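Universal stress protein (Mycobacterium smegmatis, PDB 5AHW) binds cyclic AMP as a homodimeric member of the universal stress protein A family, probably linking this nucleotide to signalling or stress responses. Local coordinates at residues D104-L118 against V133-S147. Numbering follows the deposited sequence.
Sequences DEVKADLLVVGNVGL and VARRSKTDVLIVHTS. With CMP (adenosine-3',5'-cyclic-monophosphate), chain K; SO4 (sulfate ion), chain L.
Asn115 and the C-terminal Ser147 pair through both ends of one amide, just beyond two parallel strands, at the C-terminal strand ends where Rossmann-like folds generally bind their ligands. Asn115 CG lies between its backbone N and carbonyl carbon (chi1 74°), a rotation that turns the amide toward the chain end. Asn115 OD1 accepts from Ser147 OG at 2.6 Å, the donor standing above the carbonyl plane, while Asn115 ND2 gives a straight bond (168°) to Ser147 O at 3.0 Å, which fixes the amide's rotation. Thr146 OG1 sits 2.9 Å from Asn115 OD1 and 2.6 Å from O1P of cyclic AMP, so the same cluster borders the nucleotide, whose O5' accepts from Val116 N. Gly114 C comes within 3.3 Å of that O5' atom.

Val113, which also lines the pocket, donates from its backbone N to Leu142 O, a hydrogen bond of 3.0 Å. Val113 and Ile143 run side by side, as do Val112 and Leu142 on the other face of the sheet; Leu111 CD2 meets Val133 CG1 of helix 129-136 tip to tip at 4.1 Å.

Strand 110-114 lies between strands 6-10 and 140-144. Helix 15-31 packs on Val112 and Leu142, helix 95-105 on Leu111 and Val113, and strand 140-144 continues the sheet antiparallel into the second subunit.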
ATOM      1  N   ASP B 104     -12.075  -2.193  10.087  1.00 40.08           N
ATOM      2  CA  ASP B 104     -13.047  -1.326  10.717  1.00 43.34           C
ATOM      3  C   ASP B 104     -13.135  -1.501  12.233  1.00 44.22           C
ATOM      4  O   ASP B 104     -13.214  -0.495  12.975  1.00 44.39           O
ATOM      5  CB  ASP B 104     -14.451  -1.564  10.169  1.00 49.79           C
ATOM      6  CG  ASP B 104     -14.642  -0.980   8.806  1.00 58.35           C
ATOM      7  OD1 ASP B 104     -13.726  -0.291   8.324  1.00 57.25           O
ATOM      8  OD2 ASP B 104     -15.726  -1.205   8.215  1.00 74.57           O
ATOM      9  N   GLU B 105     -13.160  -2.758  12.677  1.00 42.41           N
ATOM     10  CA  GLU B 105     -13.332  -3.108  14.104  1.00 43.93           C
ATOM     11  C   GLU B 105     -12.155  -2.572  14.904  1.00 41.97           C
ATOM     12  O   GLU B 105     -12.366  -2.026  15.940  1.00 42.64           O
ATOM     13  CB  GLU B 105     -13.459  -4.651  14.294  1.00 46.19           C
ATOM     14  CG  GLU B 105     -13.626  -5.188  15.716  1.00 51.78           C
ATOM     15  CD  GLU B 105     -12.810  -6.468  16.030  1.00 57.41           C
ATOM     16  OE1 GLU B 105     -12.922  -7.466  15.268  1.00 58.22           O
ATOM     17  OE2 GLU B 105     -12.055  -6.492  17.051  1.00 60.58           O
ATOM     18  N   VAL B 106     -10.912  -2.713  14.427  1.00 39.85           N
ATOM     19  CA  VAL B 106      -9.768  -2.297  15.225  1.00 40.29           C
ATOM     20  C   VAL B 106      -9.263  -0.907  14.862  1.00 41.57           C
ATOM     21  O   VAL B 106      -8.240  -0.436  15.373  1.00 41.43           O
ATOM     22  CB  VAL B 106      -8.668  -3.353  15.206  1.00 40.20           C
ATOM     23  CG1 VAL B 106      -9.292  -4.696  15.563  1.00 39.01           C
ATOM     24  CG2 VAL B 106      -7.912  -3.379  13.849  1.00 38.91           C
ATOM     25  N   LYS B 107     -10.025  -0.216  14.024  1.00 42.77           N
ATOM     26  CA  LYS B 107      -9.674   1.130  13.606  1.00 44.22           C
ATOM     27  C   LYS B 107      -8.275   1.140  12.980  1.00 41.34           C
ATOM     28  O   LYS B 107      -7.418   1.959  13.310  1.00 41.79           O
ATOM     29  CB  LYS B 107      -9.826   2.084  14.773  1.00 49.44           C
ATOM     30  CG  LYS B 107     -11.304   2.191  15.182  1.00 53.85           C
ATOM     31  CD  LYS B 107     -11.567   3.099  16.403  1.00 61.21           C
ATOM     32  CE  LYS B 107     -12.951   2.773  17.018  1.00 64.86           C
ATOM     33  NZ  LYS B 107     -12.937   2.855  18.518  1.00 70.59           N
ATOM     34  N   ALA B 108      -8.052   0.225  12.054  1.00 37.24           N
ATOM     35  CA  ALA B 108      -6.710   0.056  11.487  1.00 37.18           C
ATOM     36  C   ALA B 108      -6.315   1.277  10.653  1.00 35.81           C
ATOM     37  O   ALA B 108      -7.145   1.878  10.024  1.00 35.50           O
ATOM     38  CB  ALA B 108      -6.675  -1.160  10.617  1.00 36.13           C
ATOM     39  N   ASP B 109      -5.050   1.650  10.686  1.00 36.01           N
ATOM     40  CA  ASP B 109      -4.555   2.764   9.919  1.00 35.23           C
ATOM     41  C   ASP B 109      -4.089   2.223   8.596  1.00 33.66           C
ATOM     42  O   ASP B 109      -3.985   2.964   7.619  1.00 33.43           O
ATOM     43  CB  ASP B 109      -3.351   3.373  10.635  1.00 37.79           C
ATOM     44  CG  ASP B 109      -3.675   3.817  12.007  1.00 40.19           C
ATOM     45  OD1 ASP B 109      -4.555   4.683  12.107  1.00 43.05           O
ATOM     46  OD2 ASP B 109      -3.104   3.305  12.987  1.00 41.63           O
ATOM     47  N   LEU B 110      -3.751   0.941   8.561  1.00 31.60           N
ATOM     48  CA  LEU B 110      -3.310   0.339   7.315  1.00 30.69           C
ATOM     49  C   LEU B 110      -3.639  -1.155   7.256  1.00 29.53           C
ATOM     50  O   LEU B 110      -3.489  -1.900   8.226  1.00 31.09           O
ATOM     51  CB  LEU B 110      -1.800   0.526   7.180  1.00 30.09           C
ATOM     52  CG  LEU B 110      -1.091  -0.134   5.990  1.00 30.37           C
ATOM     53  CD1 LEU B 110      -1.413   0.656   4.742  1.00 29.49           C
ATOM     54  CD2 LEU B 110       0.413  -0.226   6.203  1.00 30.86           C
ATOM     55  N   LEU B 111      -4.031  -1.577   6.082  1.00 27.66           N
ATOM     56  CA  LEU B 111      -4.304  -2.955   5.800  1.00 27.09           C
ATOM     57  C   LEU B 111      -3.351  -3.448   4.701  1.00 26.04           C
ATOM     58  O   LEU B 111      -3.218  -2.815   3.674  1.00 25.63           O
ATOM     59  CB  LEU B 111      -5.751  -2.967   5.318  1.00 27.82           C
ATOM     60  CG  LEU B 111      -6.418  -4.253   4.963  1.00 29.60           C
ATOM     61  CD1 LEU B 111      -6.041  -5.420   5.886  1.00 31.54           C
ATOM     62  CD2 LEU B 111      -7.872  -3.885   5.065  1.00 31.09           C
ATOM     63  N   VAL B 112      -2.659  -4.558   4.924  1.00 25.53           N
ATOM     64  CA  VAL B 112      -1.677  -5.040   4.011  1.00 24.75           C
ATOM     65  C   VAL B 112      -2.093  -6.400   3.429  1.00 24.30           C
ATOM     66  O   VAL B 112      -2.484  -7.344   4.144  1.00 24.31           O
ATOM     67  CB  VAL B 112      -0.357  -5.197   4.761  1.00 26.68           C
ATOM     68  CG1 VAL B 112       0.784  -5.623   3.831  1.00 26.50           C
ATOM     69  CG2 VAL B 112      -0.002  -3.881   5.422  1.00 27.91           C
ATOM     70  N   VAL B 113      -1.991  -6.505   2.106  1.00 24.13           N
ATOM     71  CA  VAL B 113      -2.197  -7.723   1.364  1.00 23.48           C
ATOM     72  C   VAL B 113      -1.108  -7.889   0.292  1.00 23.96           C
ATOM     73  O   VAL B 113      -0.494  -6.925  -0.134  1.00 25.52           O
ATOM     74  CB  VAL B 113      -3.619  -7.747   0.701  1.00 23.49           C
ATOM     75  CG1 VAL B 113      -4.742  -7.787   1.732  1.00 24.17           C
ATOM     76  CG2 VAL B 113      -3.865  -6.554  -0.174  1.00 24.00           C
ATOM     77  N   GLY B 114      -0.827  -9.115  -0.119  1.00 24.08           N
ATOM     78  CA  GLY B 114      -0.088  -9.375  -1.371  1.00 23.91           C
ATOM     79  C   GLY B 114      -0.966  -9.184  -2.573  1.00 23.53           C
ATOM     80  O   GLY B 114      -2.154  -8.829  -2.438  1.00 22.36           O
ATOM     81  N   ASN B 115      -0.408  -9.475  -3.749  1.00 24.26           N
ATOM     82  CA  ASN B 115      -0.989  -9.093  -5.012  1.00 24.49           C
ATOM     83  C   ASN B 115      -1.436 -10.240  -5.847  1.00 26.05           C
ATOM     84  O   ASN B 115      -1.773 -10.066  -7.011  1.00 28.24           O
ATOM     85  CB  ASN B 115       0.064  -8.278  -5.795  1.00 25.50           C
ATOM     86  CG  ASN B 115       1.208  -9.124  -6.366  1.00 26.63           C
ATOM     87  OD1 ASN B 115       1.564 -10.223  -5.887  1.00 26.97           O
ATOM     88  ND2 ASN B 115       1.826  -8.595  -7.395  1.00 29.11           N
ATOM     89  N   VAL B 116      -1.397 -11.442  -5.301  1.00 28.15           N
ATOM     90  CA  VAL B 116      -1.720 -12.629  -6.086  1.00 28.18           C
ATOM     91  C   VAL B 116      -3.123 -12.447  -6.543  1.00 28.89           C
ATOM     92  O   VAL B 116      -3.993 -12.147  -5.763  1.00 26.74           O
ATOM     93  CB  VAL B 116      -1.552 -13.912  -5.265  1.00 28.70           C
ATOM     94  CG1 VAL B 116      -2.105 -15.135  -5.984  1.00 29.11           C
ATOM     95  CG2 VAL B 116      -0.074 -14.095  -4.933  1.00 29.90           C
ATOM     96  N   GLY B 117      -3.348 -12.601  -7.836  1.00 29.83           N
ATOM     97  CA  GLY B 117      -4.692 -12.547  -8.388  1.00 28.95           C
ATOM     98  C   GLY B 117      -5.033 -11.254  -9.109  1.00 29.48           C
ATOM     99  O   GLY B 117      -5.971 -11.228  -9.941  1.00 27.85           O
ATOM    100  N   LEU B 118      -4.225 -10.201  -8.905  1.00 27.53           N
ATOM    101  CA  LEU B 118      -4.555  -8.930  -9.473  1.00 28.57           C
ATOM    102  C   LEU B 118      -4.407  -8.857 -10.960  1.00 32.32           C
ATOM    103  O   LEU B 118      -4.920  -7.946 -11.598  1.00 37.81           O
ATOM    104  CB  LEU B 118      -3.548  -7.869  -8.947  1.00 29.74           C
ATOM    105  CG  LEU B 118      -3.762  -7.104  -7.700  1.00 29.37           C
ATOM    106  CD1 LEU B 118      -2.750  -5.959  -7.716  1.00 29.07           C
ATOM    107  CD2 LEU B 118      -5.222  -6.642  -7.631  1.00 29.10           C
ATOM    108  N   VAL B 133     -10.396  -6.040  -1.648  1.00 23.84           N
ATOM    109  CA  VAL B 133      -9.974  -5.321  -0.447  1.00 25.50           C
ATOM    110  C   VAL B 133      -9.703  -3.835  -0.723  1.00 24.82           C
ATOM    111  O   VAL B 133     -10.152  -2.940   0.013  1.00 23.37           O
ATOM    112  CB  VAL B 133      -8.730  -6.004   0.171  1.00 26.54           C
ATOM    113  CG1 VAL B 133      -8.073  -5.157   1.214  1.00 28.25           C
ATOM    114  CG2 VAL B 133      -9.118  -7.279   0.865  1.00 25.92           C
ATOM    115  N   ALA B 134      -8.985  -3.583  -1.817  1.00 24.35           N
ATOM    116  CA  ALA B 134      -8.654  -2.193  -2.189  1.00 25.29           C
ATOM    117  C   ALA B 134      -9.944  -1.472  -2.456  1.00 24.79           C
ATOM    118  O   ALA B 134     -10.109  -0.330  -2.024  1.00 23.84           O
ATOM    119  CB  ALA B 134      -7.736  -2.167  -3.443  1.00 25.18           C
ATOM    120  N   ARG B 135     -10.911  -2.112  -3.150  1.00 23.51           N
ATOM    121  CA  ARG B 135     -12.074  -1.332  -3.449  1.00 23.81           C
ATOM    122  C   ARG B 135     -12.926  -1.085  -2.233  1.00 25.19           C
ATOM    123  O   ARG B 135     -13.634  -0.075  -2.178  1.00 26.16           O
ATOM    124  CB  ARG B 135     -12.927  -1.898  -4.574  1.00 26.42           C
ATOM    125  CG  ARG B 135     -12.321  -1.867  -5.992  1.00 25.96           C
ATOM    126  CD  ARG B 135     -13.347  -2.252  -7.034  1.00 28.35           C
ATOM    127  NE  ARG B 135     -13.469  -3.673  -6.912  1.00 32.12           N
ATOM    128  CZ  ARG B 135     -12.717  -4.534  -7.603  1.00 33.25           C
ATOM    129  NH1 ARG B 135     -11.930  -4.121  -8.588  1.00 37.27           N
ATOM    130  NH2 ARG B 135     -12.800  -5.792  -7.358  1.00 33.16           N
ATOM    131  N   ARG B 136     -12.894  -1.982  -1.260  1.00 24.27           N
ATOM    132  CA  ARG B 136     -13.860  -1.932  -0.156  1.00 25.42           C
ATOM    133  C   ARG B 136     -13.318  -1.247   1.107  1.00 27.13           C
ATOM    134  O   ARG B 136     -14.074  -0.812   1.929  1.00 28.07           O
ATOM    135  CB  ARG B 136     -14.428  -3.316   0.154  1.00 25.03           C
ATOM    136  CG  ARG B 136     -15.301  -3.886  -0.985  1.00 24.63           C
ATOM    137  CD  ARG B 136     -15.910  -5.248  -0.621  1.00 25.76           C
ATOM    138  NE  ARG B 136     -16.388  -5.963  -1.814  1.00 25.98           N
ATOM    139  CZ  ARG B 136     -16.601  -7.251  -1.893  1.00 28.24           C
ATOM    140  NH1 ARG B 136     -16.470  -8.003  -0.827  1.00 30.67           N
ATOM    141  NH2 ARG B 136     -17.068  -7.790  -3.027  1.00 29.57           N
ATOM    142  N   SER B 137     -12.019  -1.147   1.230  1.00 27.98           N
ATOM    143  CA  SER B 137     -11.399  -0.607   2.427  1.00 30.11           C
ATOM    144  C   SER B 137     -11.736   0.854   2.653  1.00 29.28           C
ATOM    145  O   SER B 137     -11.880   1.628   1.724  1.00 30.48           O
ATOM    146  CB  SER B 137      -9.891  -0.850   2.306  1.00 30.91           C
ATOM    147  OG  SER B 137      -9.249  -0.525   3.511  1.00 39.68           O
ATOM    148  N   LYS B 138     -11.842   1.245   3.900  1.00 29.79           N
ATOM    149  CA  LYS B 138     -11.983   2.646   4.261  1.00 32.75           C
ATOM    150  C   LYS B 138     -10.680   3.101   4.888  1.00 31.76           C
ATOM    151  O   LYS B 138     -10.682   4.102   5.516  1.00 33.49           O
ATOM    152  CB  LYS B 138     -13.175   2.875   5.293  1.00 37.50           C
ATOM    153  CG  LYS B 138     -14.567   2.381   4.747  1.00 41.57           C
ATOM    154  CD  LYS B 138     -15.817   2.778   5.552  1.00 49.29           C
ATOM    155  CE  LYS B 138     -15.690   2.523   7.057  1.00 55.11           C
ATOM    156  NZ  LYS B 138     -17.033   2.486   7.775  1.00 64.55           N
ATOM    157  N   THR B 139      -9.611   2.322   4.812  1.00 30.09           N
ATOM    158  CA  THR B 139      -8.316   2.768   5.234  1.00 31.62           C
ATOM    159  C   THR B 139      -7.246   2.675   4.093  1.00 28.65           C
ATOM    160  O   THR B 139      -7.505   2.238   2.988  1.00 28.75           O
ATOM    161  CB  THR B 139      -7.829   1.921   6.404  1.00 33.37           C
ATOM    162  OG1 THR B 139      -7.535   0.611   5.915  1.00 35.24           O
ATOM    163  CG2 THR B 139      -8.883   1.720   7.322  1.00 36.88           C
ATOM    164  N   ASP B 140      -6.032   3.060   4.410  1.00 28.73           N
ATOM    165  CA  ASP B 140      -4.900   2.918   3.485  1.00 29.26           C
ATOM    166  C   ASP B 140      -4.704   1.454   3.231  1.00 27.98           C
ATOM    167  O   ASP B 140      -4.874   0.646   4.120  1.00 29.04           O
ATOM    168  CB  ASP B 140      -3.606   3.441   4.105  1.00 30.47           C
ATOM    169  CG  ASP B 140      -3.565   4.945   4.259  1.00 31.91           C
ATOM    170  OD1 ASP B 140      -4.563   5.622   3.843  1.00 31.30           O
ATOM    171  OD2 ASP B 140      -2.459   5.440   4.733  1.00 33.29           O
ATOM    172  N   VAL B 141      -4.369   1.114   2.016  1.00 27.73           N
ATOM    173  CA  VAL B 141      -4.082  -0.264   1.675  1.00 27.11           C
ATOM    174  C   VAL B 141      -2.716  -0.382   1.026  1.00 26.57           C
ATOM    175  O   VAL B 141      -2.464   0.284   0.032  1.00 27.25           O
ATOM    176  CB  VAL B 141      -5.141  -0.790   0.715  1.00 25.43           C
ATOM    177  CG1 VAL B 141      -4.774  -2.157   0.226  1.00 25.86           C
ATOM    178  CG2 VAL B 141      -6.450  -0.924   1.492  1.00 27.64           C
ATOM    179  N   LEU B 142      -1.881  -1.263   1.552  1.00 26.46           N
ATOM    180  CA  LEU B 142      -0.602  -1.554   0.937  1.00 27.25           C
ATOM    181  C   LEU B 142      -0.772  -2.902   0.199  1.00 26.80           C
ATOM    182  O   LEU B 142      -1.084  -3.926   0.794  1.00 24.84           O
ATOM    183  CB  LEU B 142       0.485  -1.700   1.982  1.00 27.97           C
ATOM    184  CG  LEU B 142       1.891  -1.990   1.498  1.00 29.19           C
ATOM    185  CD1 LEU B 142       2.432  -0.797   0.681  1.00 29.66           C
ATOM    186  CD2 LEU B 142       2.874  -2.261   2.659  1.00 29.98           C
ATOM    187  N   ILE B 143      -0.471  -2.869  -1.079  1.00 27.39           N
ATOM    188  CA  ILE B 143      -0.406  -4.040  -1.893  1.00 27.23           C
ATOM    189  C   ILE B 143       1.015  -4.359  -2.109  1.00 27.23           C
ATOM    190  O   ILE B 143       1.671  -3.668  -2.820  1.00 27.01           O
ATOM    191  CB  ILE B 143      -1.193  -3.809  -3.206  1.00 29.49           C
ATOM    192  CG1 ILE B 143      -2.700  -3.630  -2.860  1.00 29.78           C
ATOM    193  CG2 ILE B 143      -1.033  -5.021  -4.157  1.00 29.18           C
ATOM    194  CD1 ILE B 143      -3.557  -3.347  -4.061  1.00 31.24           C
ATOM    195  N   VAL B 144       1.498  -5.395  -1.431  1.00 27.59           N
ATOM    196  CA  VAL B 144       2.881  -5.826  -1.511  1.00 28.30           C
ATOM    197  C   VAL B 144       3.083  -6.621  -2.780  1.00 29.95           C
ATOM    198  O   VAL B 144       2.233  -7.476  -3.094  1.00 28.91           O
ATOM    199  CB  VAL B 144       3.210  -6.708  -0.295  1.00 27.69           C
ATOM    200  CG1 VAL B 144       4.652  -7.234  -0.369  1.00 28.17           C
ATOM    201  CG2 VAL B 144       2.971  -5.893   0.981  1.00 28.21           C
ATOM    202  N   HIS B 145       4.148  -6.338  -3.557  1.00 32.91           N
ATOM    203  CA  HIS B 145       4.370  -7.065  -4.812  1.00 34.35           C
ATOM    204  C   HIS B 145       4.962  -8.440  -4.496  1.00 34.59           C
ATOM    205  O   HIS B 145       6.151  -8.596  -4.381  1.00 39.44           O
ATOM    206  CB  HIS B 145       5.344  -6.313  -5.722  1.00 40.73           C
ATOM    207  CG  HIS B 145       5.207  -6.674  -7.167  1.00 44.04           C
ATOM    208  ND1 HIS B 145       6.203  -7.313  -7.886  1.00 48.39           N
ATOM    209  CD2 HIS B 145       4.184  -6.466  -8.033  1.00 45.04           C
ATOM    210  CE1 HIS B 145       5.788  -7.496  -9.129  1.00 49.08           C
ATOM    211  NE2 HIS B 145       4.568  -6.988  -9.245  1.00 48.61           N
ATOM    212  N   THR B 146       4.144  -9.460  -4.375  1.00 31.31           N
ATOM    213  CA  THR B 146       4.613 -10.734  -3.875  1.00 30.23           C
ATOM    214  C   THR B 146       4.630 -11.757  -4.975  1.00 30.39           C
ATOM    215  O   THR B 146       5.135 -12.851  -4.799  1.00 30.98           O
ATOM    216  CB  THR B 146       3.650 -11.252  -2.776  1.00 28.88           C
ATOM    217  OG1 THR B 146       2.310 -11.340  -3.305  1.00 27.44           O
ATOM    218  CG2 THR B 146       3.692 -10.325  -1.574  1.00 28.02           C
ATOM    219  N   SER B 147       4.071 -11.399  -6.106  1.00 31.99           N
ATOM    220  CA  SER B 147       4.052 -12.304  -7.290  1.00 34.41           C
ATOM    221  C   SER B 147       3.992 -11.526  -8.609  1.00 35.26           C
ATOM    222  O   SER B 147       3.864 -10.294  -8.724  1.00 35.18           O
ATOM    223  CB  SER B 147       2.861 -13.187  -7.208  1.00 34.38           C
ATOM    224  OG  SER B 147       1.696 -12.377  -7.354  1.00 35.58           O
ATOM    225  OXT SER B 147       4.097 -12.138  -9.640  1.00 38.70           O
TER
HETATM  226  P   CMP K1148      -0.659 -13.086  -1.447  1.00 30.68           P
HETATM  227  O1P CMP K1148       0.774 -12.598  -1.624  1.00 30.29           O
HETATM  228  O2P CMP K1148      -0.706 -14.542  -1.459  1.00 27.24           O
HETATM  229  O5' CMP K1148      -1.702 -12.420  -2.428  1.00 28.45           O
HETATM  230  C5' CMP K1148      -3.131 -12.324  -2.209  1.00 32.74           C
HETATM  231  C4' CMP K1148      -3.315 -11.912  -0.775  1.00 28.98           C
HETATM  232  O4' CMP K1148      -4.660 -11.955  -0.333  1.00 33.95           O
HETATM  233  C3' CMP K1148      -2.602 -12.775   0.196  1.00 30.23           C
HETATM  234  O3' CMP K1148      -1.205 -12.599   0.005  1.00 28.99           O
HETATM  235  C2' CMP K1148      -3.203 -12.323   1.534  1.00 30.09           C
HETATM  236  O2' CMP K1148      -2.679 -11.077   2.014  1.00 29.70           O
HETATM  237  C1' CMP K1148      -4.662 -12.125   1.089  1.00 29.50           C
HETATM  238  N9  CMP K1148      -5.391 -13.364   1.450  1.00 32.03           N
HETATM  239  C8  CMP K1148      -5.726 -14.382   0.634  1.00 31.23           C
HETATM  240  N7  CMP K1148      -6.317 -15.372   1.320  1.00 29.27           N
HETATM  241  C5  CMP K1148      -6.382 -14.992   2.574  1.00 31.18           C
HETATM  242  C6  CMP K1148      -6.926 -15.542   3.829  1.00 31.36           C
HETATM  243  N6  CMP K1148      -7.514 -16.730   3.820  1.00 30.39           N
HETATM  244  N1  CMP K1148      -6.799 -14.828   4.956  1.00 29.28           N
HETATM  245  C2  CMP K1148      -6.206 -13.629   4.989  1.00 30.83           C
HETATM  246  N3  CMP K1148      -5.671 -13.063   3.886  1.00 31.13           N
HETATM  247  C4  CMP K1148      -5.740 -13.686   2.681  1.00 32.02           C
HETATM  248  S   SO4 L1149     -16.815  -5.006  -5.231  0.50 29.46           S
HETATM  249  O1  SO4 L1149     -17.369  -4.409  -3.956  0.50 26.77           O
HETATM  250  O2  SO4 L1149     -15.322  -5.207  -4.976  0.50 23.51           O
HETATM  251  O3  SO4 L1149     -17.063  -4.022  -6.313  0.50 22.02           O
HETATM  252  O4  SO4 L1149     -17.147  -6.407  -5.419  0.50 22.91           O
HETATM  253  O   HOH W   1     -11.627  -0.754   6.160  1.00 52.07           O
HETATM  254  O   HOH W   2      -0.584 -13.406  -9.322  1.00 54.71           O